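PDB 3OKG: restriction endonuclease S subunits from Thermoanaerobacter tengcongensis, which probably binds DNA as the specificity subunit of a type I methyltransferase, an enzyme composed of M and S polypeptides. Local coordinates for residues W228-L233 / F359-P364; D320-F325 / E366-I371; G287-S292 / A314-R319. All coordinates share one frame; numbering follows the deposited sequence.

Overall arrangement
Contact 3 is the buried one: two neighbouring strands of a four-stranded antiparallel sheet, joined by backbone bonds and aliphatic side chains, with a salt bridge at one end. Contact 1 also pairs antiparallel strands, but its sheet has just two, is partly buried, and relies on tryptophans lying over prolines. Contact 2 is polar and partly buried, and ties the loop before helix 324-333 to the first turns of helix 365-388. Contacts 1 and 2, with centres about 11 Å apart, meet where Q368 reaches P363 as well as its own partners. Helix 324-333 follows contact 3 in the chain and packs against the strands of both contacts 1 and 3.

Contact 1. Residues W228-L233 / F359-P364; sequences WRWVRL and FIPLPP
W228 lies flat on P363, a CH-pi contact that closes one end of a two-stranded antiparallel sheet. Starting from the backbone, its CB sits 3.8 Å from L362 O. With CG beside the backbone N (chi1 -73°), the indole swings across the proline: CG rests near P363 CA, CD1 comes within 3.9 Å of P364 CD, and NE1 and CE2 run along P363 CB. Farther out, P363 CG stands 3.4 Å from the centroid of the six-membered ring, almost exactly on its normal. CE3 turns an edge to P361 CB at 4.1 Å, while I371 and E367 of helix 365-388 also touch the indole. An alanine in place of W228 would probably strip the indole from P363, leaving that side of the proline uncovered, and open a gap toward helix 365-388.

W230 repeats the theme two residues along, with P361 CB over its six-membered ring, 4.0 Å from the centroid, and CZ3 close to P361 N. Its NE1 is held by A222 O. Beyond it R232 CG lies over the ring of F359, offset toward the rim, so this face of the sheet is a run of CH-pi contacts. V231, I360 and L362 occupy the other face, where V231 CG2 meets I360 CG2 at 3.6 Å and helix 233-236 packs on V231 and L362.

Between the faces, R229 with L362 and V231 with I360 form the hydrogen-bonded pairs, each joined by two backbone bonds; V231 N to I360 O (3.1 Å) is nearly straight at 172°. The result is a short antiparallel ribbon whose second strand leads through P363-P364 into long helix 365-388, consistent with the S-subunit layout of a DNA specificity region followed by a coiled-coil helix.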
ATOM      1  N   TRP A 228      15.321  38.624  14.595  1.00 33.09           N
ATOM      2  CA  TRP A 228      14.113  38.220  13.896  1.00 38.59           C
ATOM      3  C   TRP A 228      13.138  39.338  14.187  1.00 42.62           C
ATOM      4  O   TRP A 228      13.277  40.030  15.195  1.00 37.69           O
ATOM      5  CB  TRP A 228      13.535  36.941  14.508  1.00 33.97           C
ATOM      6  CG  TRP A 228      14.268  35.639  14.237  1.00 34.46           C
ATOM      7  CD1 TRP A 228      15.621  35.439  14.160  1.00 30.91           C
ATOM      8  CD2 TRP A 228      13.657  34.344  14.062  1.00 25.70           C
ATOM      9  NE1 TRP A 228      15.884  34.099  13.922  1.00 27.70           N
ATOM     10  CE2 TRP A 228      14.699  33.409  13.883  1.00 23.68           C
ATOM     11  CE3 TRP A 228      12.329  33.891  14.054  1.00 25.39           C
ATOM     12  CZ2 TRP A 228      14.450  32.038  13.664  1.00 27.13           C
ATOM     13  CZ3 TRP A 228      12.084  32.525  13.851  1.00 29.06           C
ATOM     14  CH2 TRP A 228      13.142  31.623  13.664  1.00 27.63           C
ATOM     15  N   ARG A 229      12.138  39.514  13.336  1.00 27.92           N
ATOM     16  CA  ARG A 229      11.069  40.457  13.628  1.00 34.65           C
ATOM     17  C   ARG A 229       9.729  39.845  13.315  1.00 37.40           C
ATOM     18  O   ARG A 229       9.590  39.097  12.329  1.00 28.93           O
ATOM     19  CB  ARG A 229      11.219  41.734  12.790  1.00 40.35           C
ATOM     20  CG  ARG A 229      12.352  42.660  13.197  1.00 53.81           C
ATOM     21  CD  ARG A 229      12.515  43.803  12.194  1.00 37.62           C
ATOM     22  NE  ARG A 229      12.712  43.273  10.850  1.00 58.31           N
ATOM     23  CZ  ARG A 229      11.934  43.550   9.809  1.00 66.03           C
ATOM     24  NH1 ARG A 229      10.910  44.385   9.950  1.00 49.47           N
ATOM     25  NH2 ARG A 229      12.195  43.007   8.623  1.00 50.12           N
ATOM     26  N   TRP A 230       8.738  40.168  14.138  1.00 23.28           N
ATOM     27  CA  TRP A 230       7.356  39.927  13.775  1.00 23.73           C
ATOM     28  C   TRP A 230       6.887  40.946  12.729  1.00 35.23           C
ATOM     29  O   TRP A 230       6.849  42.139  13.008  1.00 27.23           O
ATOM     30  CB  TRP A 230       6.476  40.030  15.000  1.00 23.35           C
ATOM     31  CG  TRP A 230       6.497  38.809  15.840  1.00 36.31           C
ATOM     32  CD1 TRP A 230       7.060  38.666  17.086  1.00 28.21           C
ATOM     33  CD2 TRP A 230       5.950  37.536  15.494  1.00 27.48           C
ATOM     34  NE1 TRP A 230       6.863  37.383  17.542  1.00 31.50           N
ATOM     35  CE2 TRP A 230       6.197  36.664  16.580  1.00 37.46           C
ATOM     36  CE3 TRP A 230       5.265  37.046  14.375  1.00 31.58           C
ATOM     37  CZ2 TRP A 230       5.794  35.323  16.571  1.00 24.04           C
ATOM     38  CZ3 TRP A 230       4.854  35.718  14.366  1.00 32.22           C
ATOM     39  CH2 TRP A 230       5.125  34.870  15.464  1.00 30.97           C
ATOM     40  N   VAL A 231       6.528  40.486  11.532  1.00 27.21           N
ATOM     41  CA  VAL A 231       6.012  41.385  10.487  1.00 22.85           C
ATOM     42  C   VAL A 231       4.643  40.941  10.011  1.00 33.74           C
ATOM     43  O   VAL A 231       4.257  39.784  10.184  1.00 27.87           O
ATOM     44  CB  VAL A 231       6.959  41.475   9.278  1.00 26.28           C
ATOM     45  CG1 VAL A 231       8.349  41.936   9.713  1.00 22.68           C
ATOM     46  CG2 VAL A 231       7.052  40.116   8.566  1.00 26.23           C
ATOM     47  N   ARG A 232       3.914  41.856   9.380  1.00 24.24           N
ATOM     48  CA  ARG A 232       2.649  41.517   8.738  1.00 23.84           C
ATOM     49  C   ARG A 232       2.936  41.083   7.304  1.00 20.51           C
ATOM     50  O   ARG A 232       3.699  41.740   6.598  1.00 24.57           O
ATOM     51  CB  ARG A 232       1.699  42.715   8.750  1.00 29.07           C
ATOM     52  CG  ARG A 232       1.285  43.164  10.141  1.00 37.75           C
ATOM     53  CD  ARG A 232       0.621  44.532  10.105  1.00 30.74           C
ATOM     54  NE  ARG A 232       1.438  45.517   9.402  1.00 69.26           N
ATOM     55  CZ  ARG A 232       2.385  46.250   9.979  1.00 32.75           C
ATOM     56  NH1 ARG A 232       3.079  47.123   9.262  1.00 30.69           N
ATOM     57  NH2 ARG A 232       2.638  46.112  11.273  1.00 37.04           N
ATOM     58  N   LEU A 233       2.339  39.974   6.876  1.00 24.62           N
ATOM     59  CA  LEU A 233       2.658  39.421   5.559  1.00 23.70           C
ATOM     60  C   LEU A 233       2.647  40.535   4.506  1.00 22.39           C
ATOM     61  O   LEU A 233       3.498  40.564   3.606  1.00 27.67           O
ATOM     62  CB  LEU A 233       1.635  38.343   5.174  1.00 28.53           C
ATOM     63  CG  LEU A 233       1.950  37.533   3.920  1.00 36.79           C
ATOM     64  CD1 LEU A 233       3.354  36.919   4.007  1.00 31.06           C
ATOM     65  CD2 LEU A 233       0.885  36.460   3.712  1.00 28.33           C
ATOM     66  N   PHE A 359       0.298  37.844  10.824  1.00 24.06           N
ATOM     67  CA  PHE A 359       1.672  37.989  11.318  1.00 25.02           C
ATOM     68  C   PHE A 359       2.529  36.755  11.005  1.00 23.49           C
ATOM     69  O   PHE A 359       2.042  35.644  11.104  1.00 22.52           O
ATOM     70  CB  PHE A 359       1.696  38.250  12.828  1.00 34.28           C
ATOM     71  CG  PHE A 359       1.682  39.709  13.171  1.00 29.20           C
ATOM     72  CD1 PHE A 359       2.855  40.463  13.084  1.00 30.32           C
ATOM     73  CD2 PHE A 359       0.497  40.333  13.518  1.00 32.83           C
ATOM     74  CE1 PHE A 359       2.850  41.827  13.374  1.00 32.28           C
ATOM     75  CE2 PHE A 359       0.478  41.686  13.811  1.00 31.32           C
ATOM     76  CZ  PHE A 359       1.663  42.435  13.736  1.00 34.30           C
ATOM     77  N   ILE A 360       3.797  36.972  10.657  1.00 21.85           N
ATOM     78  CA  ILE A 360       4.737  35.880  10.402  1.00 24.71           C
ATOM     79  C   ILE A 360       6.070  36.239  11.042  1.00 30.27           C
ATOM     80  O   ILE A 360       6.501  37.396  10.967  1.00 25.14           O
ATOM     81  CB  ILE A 360       4.901  35.638   8.852  1.00 25.15           C
ATOM     82  CG1 ILE A 360       5.842  34.451   8.541  1.00 22.75           C
ATOM     83  CG2 ILE A 360       5.387  36.921   8.124  1.00 22.23           C
ATOM     84  CD1 ILE A 360       5.907  34.131   7.004  1.00 23.72           C
ATOM     85  N   PRO A 361       6.740  35.258  11.682  1.00 23.86           N
ATOM     86  CA  PRO A 361       8.035  35.609  12.259  1.00 21.64           C
ATOM     87  C   PRO A 361       9.046  35.635  11.126  1.00 25.23           C
ATOM     88  O   PRO A 361       9.039  34.789  10.235  1.00 25.33           O
ATOM     89  CB  PRO A 361       8.351  34.431  13.204  1.00 33.95           C
ATOM     90  CG  PRO A 361       7.314  33.329  12.887  1.00 31.10           C
ATOM     91  CD  PRO A 361       6.463  33.811  11.731  1.00 25.65           C
ATOM     92  N   LEU A 362       9.931  36.603  11.150  1.00 19.87           N
ATOM     93  CA  LEU A 362      10.796  36.817  10.025  1.00 15.31           C
ATOM     94  C   LEU A 362      12.248  36.880  10.436  1.00 31.96           C
ATOM     95  O   LEU A 362      12.718  37.941  10.883  1.00 25.58           O
ATOM     96  CB  LEU A 362      10.390  38.108   9.265  1.00 22.18           C
ATOM     97  CG  LEU A 362      11.089  38.274   7.908  1.00 27.35           C
ATOM     98  CD1 LEU A 362      10.410  37.378   6.826  1.00 25.70           C
ATOM     99  CD2 LEU A 362      11.100  39.739   7.465  1.00 27.14           C
ATOM    100  N   PRO A 363      12.965  35.745  10.284  1.00 24.28           N
ATOM    101  CA  PRO A 363      14.411  35.701  10.481  1.00 22.30           C
ATOM    102  C   PRO A 363      15.114  36.419   9.351  1.00 28.10           C
ATOM    103  O   PRO A 363      14.496  36.678   8.313  1.00 29.47           O
ATOM    104  CB  PRO A 363      14.749  34.192  10.370  1.00 26.80           C
ATOM    105  CG  PRO A 363      13.421  33.465  10.463  1.00 26.66           C
ATOM    106  CD  PRO A 363      12.436  34.436   9.856  1.00 26.10           C
ATOM    107  N   PRO A 364      16.407  36.707   9.529  1.00 29.08           N
ATOM    108  CA  PRO A 364      17.228  37.123   8.395  1.00 32.69           C
ATOM    109  C   PRO A 364      17.208  36.015   7.332  1.00 35.30           C
ATOM    110  O   PRO A 364      16.982  34.845   7.644  1.00 31.51           O
ATOM    111  CB  PRO A 364      18.627  37.261   8.995  1.00 34.57           C
ATOM    112  CG  PRO A 364      18.418  37.398  10.475  1.00 33.22           C
ATOM    113  CD  PRO A 364      17.155  36.670  10.798  1.00 32.77           C
TER

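Contact 2. Residues D320-F325 / E366-I371; sequences DSLERF and EEQRRI
Q368 reaches the backbone of S321-E323 with both ends of its amide and grips it at two places. The side chain leaves helix 365-388 with CG beside the backbone N (chi1 -71°) and then runs extended, which carries the amide clear of its own helix. OE1 accepts a hydrogen bond from E323 N at 2.8 Å, while NE2 donates to S321 O at 3.1 Å. S321 O lies practically in the plane of the amide, and the group bridges past L322, whose CD1 comes within 4.0 Å of OE1.

E323 crosses Q368 obliquely. Its CB lies 3.2 Å from Q368 OE1, and the bend at its chi2 turns the carboxylate away from the amide, their planes 73° apart, and over to R369. There OE2 forms a salt bridge with R369 NH1 at 3.2 Å. The guanidinium is set almost perpendicular to the carboxylate, at 82°, and NH1 meets OE2 nearly along its C-O bond direction; a side-on grip by two nitrogens does not form. The aliphatic part of R369 lies close as well, with CG 3.5 Å from the same E323 OE2.

Because E323 is the N-cap residue of helix 324-333, Q368 fixes the chain just where that helix starts. Q368 NE2 also bonds to P363 O, giving the amide nitrogen two carbonyl acceptors and leaving little doubt about which way round the amide lies. The buried amide, with both polar atoms bonded, probably holds the loop in place, and a single-point salt bridge nearer solvent probably adds a weaker electrostatic tie.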
ATOM      1  N   ASP A 320      12.072  40.804  -1.152  1.00 31.29           N
ATOM      2  CA  ASP A 320      13.423  40.272  -0.996  1.00 37.24           C
ATOM      3  C   ASP A 320      13.706  39.730   0.409  1.00 25.29           C
ATOM      4  O   ASP A 320      14.533  38.845   0.562  1.00 28.23           O
ATOM      5  CB  ASP A 320      14.483  41.311  -1.374  1.00 40.53           C
ATOM      6  CG  ASP A 320      14.345  41.791  -2.805  1.00 59.24           C
ATOM      7  OD1 ASP A 320      13.890  40.998  -3.655  1.00 55.26           O
ATOM      8  OD2 ASP A 320      14.692  42.961  -3.073  1.00 61.75           O
ATOM      9  N   SER A 321      13.038  40.252   1.430  1.00 24.93           N
ATOM     10  CA  SER A 321      13.364  39.819   2.795  1.00 28.03           C
ATOM     11  C   SER A 321      12.671  38.519   3.205  1.00 30.71           C
ATOM     12  O   SER A 321      12.806  38.096   4.346  1.00 23.40           O
ATOM     13  CB  SER A 321      13.022  40.904   3.812  1.00 29.20           C
ATOM     14  OG  SER A 321      11.617  41.069   3.902  1.00 35.76           O
ATOM     15  N   LEU A 322      11.919  37.909   2.290  1.00 22.90           N
ATOM     16  CA  LEU A 322      11.132  36.714   2.614  1.00 24.28           C
ATOM     17  C   LEU A 322      11.394  35.599   1.596  1.00 26.87           C
ATOM     18  O   LEU A 322      11.220  35.805   0.390  1.00 26.39           O
ATOM     19  CB  LEU A 322       9.634  37.042   2.654  1.00 25.22           C
ATOM     20  CG  LEU A 322       8.644  35.862   2.775  1.00 25.05           C
ATOM     21  CD1 LEU A 322       8.763  35.189   4.154  1.00 21.41           C
ATOM     22  CD2 LEU A 322       7.212  36.340   2.571  1.00 23.77           C
ATOM     23  N   GLU A 323      11.836  34.439   2.094  1.00 24.17           N
ATOM     24  CA  GLU A 323      12.059  33.247   1.282  1.00 31.49           C
ATOM     25  C   GLU A 323      10.737  32.591   0.927  1.00 26.30           C
ATOM     26  O   GLU A 323       9.858  32.433   1.781  1.00 20.77           O
ATOM     27  CB  GLU A 323      12.923  32.238   2.046  1.00 30.00           C
ATOM     28  CG  GLU A 323      14.399  32.581   2.085  1.00 29.87           C
ATOM     29  CD  GLU A 323      15.061  32.437   0.719  1.00 49.55           C
ATOM     30  OE1 GLU A 323      14.510  31.718  -0.138  1.00 43.83           O
ATOM     31  OE2 GLU A 323      16.133  33.038   0.502  1.00 38.54           O
ATOM     32  N   ARG A 324      10.598  32.205  -0.336  1.00 24.21           N
ATOM     33  CA  ARG A 324       9.395  31.546  -0.809  1.00 27.84           C
ATOM     34  C   ARG A 324       9.035  30.370   0.082  1.00 19.47           C
ATOM     35  O   ARG A 324       7.885  30.184   0.503  1.00 24.55           O
ATOM     36  CB  ARG A 324       9.662  31.004  -2.224  1.00 27.53           C
ATOM     37  CG  ARG A 324       8.587  30.082  -2.708  1.00 44.20           C
ATOM     38  CD  ARG A 324       8.520  30.093  -4.218  1.00 50.53           C
ATOM     39  NE  ARG A 324       9.358  29.086  -4.851  1.00 49.23           N
ATOM     40  CZ  ARG A 324      10.616  29.287  -5.208  1.00 52.95           C
ATOM     41  NH1 ARG A 324      11.189  30.463  -4.972  1.00 60.53           N
ATOM     42  NH2 ARG A 324      11.298  28.308  -5.803  1.00 57.65           N
ATOM     43  N   PHE A 325      10.032  29.545   0.348  1.00 20.09           N
ATOM     44  CA  PHE A 325       9.768  28.324   1.101  1.00 26.58           C
ATOM     45  C   PHE A 325       9.527  28.525   2.593  1.00 25.17           C
ATOM     46  O   PHE A 325       8.870  27.693   3.231  1.00 23.14           O
ATOM     47  CB  PHE A 325      10.840  27.287   0.798  1.00 28.80           C
ATOM     48  CG  PHE A 325      10.735  26.758  -0.615  1.00 26.01           C
ATOM     49  CD1 PHE A 325       9.562  26.152  -1.037  1.00 36.94           C
ATOM     50  CD2 PHE A 325      11.775  26.902  -1.516  1.00 39.50           C
ATOM     51  CE1 PHE A 325       9.433  25.666  -2.349  1.00 38.17           C
ATOM     52  CE2 PHE A 325      11.659  26.426  -2.817  1.00 39.85           C
ATOM     53  CZ  PHE A 325      10.477  25.815  -3.232  1.00 42.01           C
ATOM     54  N   GLU A 366      19.404  34.344   5.764  1.00 27.88           N
ATOM     55  CA  GLU A 366      20.295  33.220   5.978  1.00 35.53           C
ATOM     56  C   GLU A 366      19.683  32.210   6.949  1.00 31.01           C
ATOM     57  O   GLU A 366      19.838  31.010   6.766  1.00 29.38           O
ATOM     58  CB  GLU A 366      21.682  33.663   6.451  1.00 37.03           C
ATOM     59  CG  GLU A 366      22.794  32.799   5.842  1.00 60.91           C
ATOM     60  CD  GLU A 366      23.918  32.457   6.822  1.00 89.59           C
ATOM     61  OE1 GLU A 366      24.820  31.674   6.444  1.00 88.20           O
ATOM     62  OE2 GLU A 366      23.902  32.963   7.967  1.00 88.32           O
ATOM     63  N   GLU A 367      18.984  32.697   7.969  1.00 29.10           N
ATOM     64  CA  GLU A 367      18.388  31.805   8.960  1.00 31.11           C
ATOM     65  C   GLU A 367      17.125  31.146   8.424  1.00 33.96           C
ATOM     66  O   GLU A 367      16.833  29.998   8.759  1.00 25.31           O
ATOM     67  CB  GLU A 367      18.081  32.548  10.253  1.00 24.93           C
ATOM     68  CG  GLU A 367      17.310  31.737  11.292  1.00 22.43           C
ATOM     69  CD  GLU A 367      18.199  30.756  12.054  1.00 34.18           C
ATOM     70  OE1 GLU A 367      19.350  30.525  11.621  1.00 33.07           O
ATOM     71  OE2 GLU A 367      17.740  30.212  13.077  1.00 30.42           O
ATOM     72  N   GLN A 368      16.359  31.865   7.605  1.00 26.26           N
ATOM     73  CA  GLN A 368      15.215  31.234   6.943  1.00 25.76           C
ATOM     74  C   GLN A 368      15.717  30.073   6.110  1.00 28.30           C
ATOM     75  O   GLN A 368      15.093  29.014   6.074  1.00 25.59           O
ATOM     76  CB  GLN A 368      14.472  32.185   6.002  1.00 24.14           C
ATOM     77  CG  GLN A 368      13.690  33.262   6.703  1.00 22.93           C
ATOM     78  CD  GLN A 368      13.132  34.269   5.713  1.00 30.04           C
ATOM     79  OE1 GLN A 368      12.495  33.889   4.726  1.00 25.57           O
ATOM     80  NE2 GLN A 368      13.372  35.561   5.968  1.00 27.68           N
ATOM     81  N   ARG A 369      16.825  30.279   5.410  1.00 25.68           N
ATOM     82  CA  ARG A 369      17.311  29.227   4.523  1.00 26.03           C
ATOM     83  C   ARG A 369      17.837  28.035   5.332  1.00 27.09           C
ATOM     84  O   ARG A 369      17.573  26.885   4.992  1.00 29.22           O
ATOM     85  CB  ARG A 369      18.372  29.755   3.548  1.00 32.77           C
ATOM     86  CG  ARG A 369      17.772  30.631   2.433  1.00 37.67           C
ATOM     87  CD  ARG A 369      18.804  30.971   1.347  1.00 39.14           C
ATOM     88  NE  ARG A 369      19.917  31.747   1.887  1.00 48.73           N
ATOM     89  CZ  ARG A 369      20.078  33.058   1.705  1.00 69.52           C
ATOM     90  NH1 ARG A 369      19.198  33.744   0.981  1.00 47.52           N
ATOM     91  NH2 ARG A 369      21.125  33.678   2.247  1.00 46.35           N
ATOM     92  N   ARG A 370      18.563  28.331   6.405  1.00 25.07           N
ATOM     93  CA  ARG A 370      19.111  27.298   7.306  1.00 28.05           C
ATOM     94  C   ARG A 370      18.003  26.409   7.889  1.00 36.35           C
ATOM     95  O   ARG A 370      18.121  25.184   7.913  1.00 29.17           O
ATOM     96  CB  ARG A 370      19.916  27.961   8.440  1.00 36.64           C
ATOM     97  CG  ARG A 370      20.728  26.988   9.318  1.00 35.72           C
ATOM     98  CD  ARG A 370      21.381  27.707  10.512  1.00 35.57           C
ATOM     99  NE  ARG A 370      20.383  28.022  11.530  1.00 37.61           N
ATOM    100  CZ  ARG A 370      19.943  27.151  12.434  1.00 40.66           C
ATOM    101  NH1 ARG A 370      20.432  25.911  12.467  1.00 43.85           N
ATOM    102  NH2 ARG A 370      19.014  27.512  13.305  1.00 34.62           N
ATOM    103  N   ILE A 371      16.923  27.035   8.344  1.00 27.58           N
ATOM    104  CA  ILE A 371      15.785  26.328   8.905  1.00 31.49           C
ATOM    105  C   ILE A 371      14.981  25.584   7.836  1.00 21.70           C
ATOM    106  O   ILE A 371      14.567  24.447   8.056  1.00 27.16           O
ATOM    107  CB  ILE A 371      14.848  27.291   9.686  1.00 28.25           C
ATOM    108  CG1 ILE A 371      15.572  27.839  10.915  1.00 28.93           C
ATOM    109  CG2 ILE A 371      13.570  26.573  10.107  1.00 29.68           C
ATOM    110  CD1 ILE A 371      14.803  28.959  11.623  1.00 23.01           C
TER

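Contact 3. Residues G287-S292 / A314-R319; sequences GDVLIS and AALRPR
D288 and R317 face each other at one end of the strand pair, and D288 has the most surface covered of any residue here. R317 NE donates to D288 OD1 at 2.9 Å, approaching on the syn side but somewhat out of the carboxylate plane. A second bond, from R317 NH2 to D288 OD2 (2.8 Å), is weak in its angle, as the two flat groups are turned 50° from one another. The arginine leaves its strand with CG anti to the backbone N (chi1 -173°) and bends at chi3 to turn the guanidinium edge toward D288 OD2. That oxygen takes a further bond from R285 N, so the carboxylate is held from two parts of the chain.

L316, next in covered surface, pairs with V289 through two backbone bonds, the shorter from L316 N to V289 O at 2.8 Å. Its CD1 reaches 4.2 Å from I291 CG2 and the same distance from V289 CG1. Then comes I291, doubly bonded to A314 through the backbone and packing CG2 on A314 CB at 3.7 Å. L331 of helix 324-333 covers V289 and L316 on this face, while on the reverse L290 CD2 meets A315 CB at 4.0 Å, with A284 against both residues.

These are two inner strands of the antiparallel sheet, flanked by 237-241 and 300-302. Regular backbone bonding satisfies the buried peptide groups that pair across the strands; the charged pair at the end, with two of its three hydrogen bonds bent and weak, probably owes as much to electrostatic attraction as to directed hydrogen bonding.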
ATOM      1  N   GLY A 287       7.580  31.073  -8.852  1.00 50.85           N
ATOM      2  CA  GLY A 287       7.952  31.422  -7.500  1.00 49.56           C
ATOM      3  C   GLY A 287       6.708  31.637  -6.670  1.00 59.52           C
ATOM      4  O   GLY A 287       6.455  30.892  -5.727  1.00 55.81           O
ATOM      5  N   ASP A 288       5.912  32.636  -7.038  1.00 38.65           N
ATOM      6  CA  ASP A 288       4.757  33.015  -6.232  1.00 36.88           C
ATOM      7  C   ASP A 288       3.981  31.839  -5.684  1.00 30.46           C
ATOM      8  O   ASP A 288       3.792  30.818  -6.354  1.00 38.26           O
ATOM      9  CB  ASP A 288       3.748  33.843  -7.026  1.00 28.78           C
ATOM     10  CG  ASP A 288       4.381  35.019  -7.731  1.00 47.91           C
ATOM     11  OD1 ASP A 288       5.535  35.364  -7.409  1.00 37.40           O
ATOM     12  OD2 ASP A 288       3.723  35.589  -8.627  1.00 39.16           O
ATOM     13  N   VAL A 289       3.518  32.003  -4.454  1.00 28.82           N
ATOM     14  CA  VAL A 289       2.718  31.005  -3.788  1.00 30.92           C
ATOM     15  C   VAL A 289       1.272  31.263  -4.128  1.00 29.96           C
ATOM     16  O   VAL A 289       0.836  32.416  -4.147  1.00 31.58           O
ATOM     17  CB  VAL A 289       2.947  31.091  -2.247  1.00 28.14           C
ATOM     18  CG1 VAL A 289       1.981  30.176  -1.500  1.00 25.74           C
ATOM     19  CG2 VAL A 289       4.410  30.729  -1.914  1.00 22.71           C
ATOM     20  N   LEU A 290       0.524  30.207  -4.429  1.00 31.96           N
ATOM     21  CA  LEU A 290      -0.896  30.347  -4.725  1.00 28.87           C
ATOM     22  C   LEU A 290      -1.659  29.843  -3.522  1.00 30.09           C
ATOM     23  O   LEU A 290      -1.268  28.853  -2.903  1.00 35.00           O
ATOM     24  CB  LEU A 290      -1.293  29.538  -5.983  1.00 31.92           C
ATOM     25  CG  LEU A 290      -0.493  29.796  -7.265  1.00 33.41           C
ATOM     26  CD1 LEU A 290      -0.831  28.774  -8.338  1.00 37.77           C
ATOM     27  CD2 LEU A 290      -0.724  31.212  -7.795  1.00 40.21           C
ATOM     28  N   ILE A 291      -2.753  30.504  -3.182  1.00 30.12           N
ATOM     29  CA  ILE A 291      -3.524  30.084  -2.019  1.00 30.78           C
ATOM     30  C   ILE A 291      -5.011  30.160  -2.331  1.00 38.72           C
ATOM     31  O   ILE A 291      -5.444  31.057  -3.044  1.00 35.61           O
ATOM     32  CB  ILE A 291      -3.173  30.931  -0.784  1.00 30.59           C
ATOM     33  CG1 ILE A 291      -3.856  30.381   0.468  1.00 32.92           C
ATOM     34  CG2 ILE A 291      -3.519  32.399  -1.018  1.00 33.84           C
ATOM     35  CD1 ILE A 291      -3.188  30.824   1.754  1.00 34.60           C
ATOM     36  N   SER A 292      -5.782  29.201  -1.823  1.00 41.02           N
ATOM     37  CA  SER A 292      -7.211  29.153  -2.090  1.00 33.74           C
ATOM     38  C   SER A 292      -7.919  30.121  -1.169  1.00 44.57           C
ATOM     39  O   SER A 292      -7.725  30.079   0.033  1.00 40.75           O
ATOM     40  CB  SER A 292      -7.758  27.745  -1.870  1.00 56.93           C
ATOM     41  OG  SER A 292      -9.174  27.736  -1.947  1.00 62.37           O
ATOM     42  N   ALA A 314      -5.608  33.577  -4.470  1.00 32.80           N
ATOM     43  CA  ALA A 314      -4.749  34.750  -4.362  1.00 35.29           C
ATOM     44  C   ALA A 314      -3.330  34.284  -4.715  1.00 32.43           C
ATOM     45  O   ALA A 314      -3.001  33.118  -4.536  1.00 35.15           O
ATOM     46  CB  ALA A 314      -4.802  35.318  -2.944  1.00 34.47           C
ATOM     47  N   ALA A 315      -2.503  35.177  -5.250  1.00 37.74           N
ATOM     48  CA  ALA A 315      -1.082  34.885  -5.420  1.00 32.38           C
ATOM     49  C   ALA A 315      -0.249  35.761  -4.468  1.00 32.56           C
ATOM     50  O   ALA A 315      -0.527  36.955  -4.305  1.00 33.03           O
ATOM     51  CB  ALA A 315      -0.658  35.105  -6.846  1.00 35.19           C
ATOM     52  N   LEU A 316       0.756  35.165  -3.836  1.00 26.47           N
ATOM     53  CA  LEU A 316       1.612  35.866  -2.871  1.00 25.34           C
ATOM     54  C   LEU A 316       3.016  35.896  -3.414  1.00 27.91           C
ATOM     55  O   LEU A 316       3.619  34.844  -3.694  1.00 29.54           O
ATOM     56  CB  LEU A 316       1.607  35.133  -1.529  1.00 31.88           C
ATOM     57  CG  LEU A 316       0.210  34.703  -1.088  1.00 34.11           C
ATOM     58  CD1 LEU A 316       0.303  33.726   0.087  1.00 37.74           C
ATOM     59  CD2 LEU A 316      -0.608  35.917  -0.718  1.00 31.62           C
ATOM     60  N   ARG A 317       3.543  37.092  -3.609  1.00 26.71           N
ATOM     61  CA  ARG A 317       4.870  37.199  -4.189  1.00 28.86           C
ATOM     62  C   ARG A 317       5.793  37.792  -3.154  1.00 26.26           C
ATOM     63  O   ARG A 317       5.694  38.979  -2.845  1.00 25.01           O
ATOM     64  CB  ARG A 317       4.877  38.063  -5.440  1.00 28.76           C
ATOM     65  CG  ARG A 317       6.234  38.045  -6.139  1.00 39.26           C
ATOM     66  CD  ARG A 317       6.194  38.760  -7.476  1.00 48.85           C
ATOM     67  NE  ARG A 317       5.329  38.079  -8.443  1.00 73.51           N
ATOM     68  CZ  ARG A 317       4.379  38.677  -9.162  1.00 62.76           C
ATOM     69  NH1 ARG A 317       4.166  39.983  -9.044  1.00 80.50           N
ATOM     70  NH2 ARG A 317       3.651  37.970 -10.009  1.00 58.04           N
ATOM     71  N   PRO A 318       6.674  36.955  -2.598  1.00 30.18           N
ATOM     72  CA  PRO A 318       7.574  37.378  -1.521  1.00 29.19           C
ATOM     73  C   PRO A 318       8.478  38.515  -1.980  1.00 36.40           C
ATOM     74  O   PRO A 318       8.976  38.506  -3.100  1.00 27.63           O
ATOM     75  CB  PRO A 318       8.423  36.140  -1.260  1.00 24.93           C
ATOM     76  CG  PRO A 318       7.586  34.985  -1.737  1.00 36.61           C
ATOM     77  CD  PRO A 318       6.788  35.518  -2.900  1.00 28.65           C
ATOM     78  N   ARG A 319       8.692  39.491  -1.112  1.00 27.66           N
ATOM     79  CA  ARG A 319       9.664  40.536  -1.388  1.00 30.97           C
ATOM     80  C   ARG A 319      11.028  39.993  -1.023  1.00 30.12           C
ATOM     81  O   ARG A 319      11.141  38.834  -0.618  1.00 30.47           O
ATOM     82  CB  ARG A 319       9.289  41.810  -0.615  1.00 28.62           C
ATOM     83  CG  ARG A 319       7.932  42.327  -1.084  1.00 40.34           C
ATOM     84  CD  ARG A 319       7.573  43.717  -0.587  1.00 49.52           C
ATOM     85  NE  ARG A 319       6.134  43.940  -0.746  1.00 62.31           N
ATOM     86  CZ  ARG A 319       5.465  44.982  -0.260  1.00 72.51           C
ATOM     87  NH1 ARG A 319       6.099  45.931   0.422  1.00 58.40           N
ATOM     88  NH2 ARG A 319       4.154  45.074  -0.461  1.00 62.87           N
TER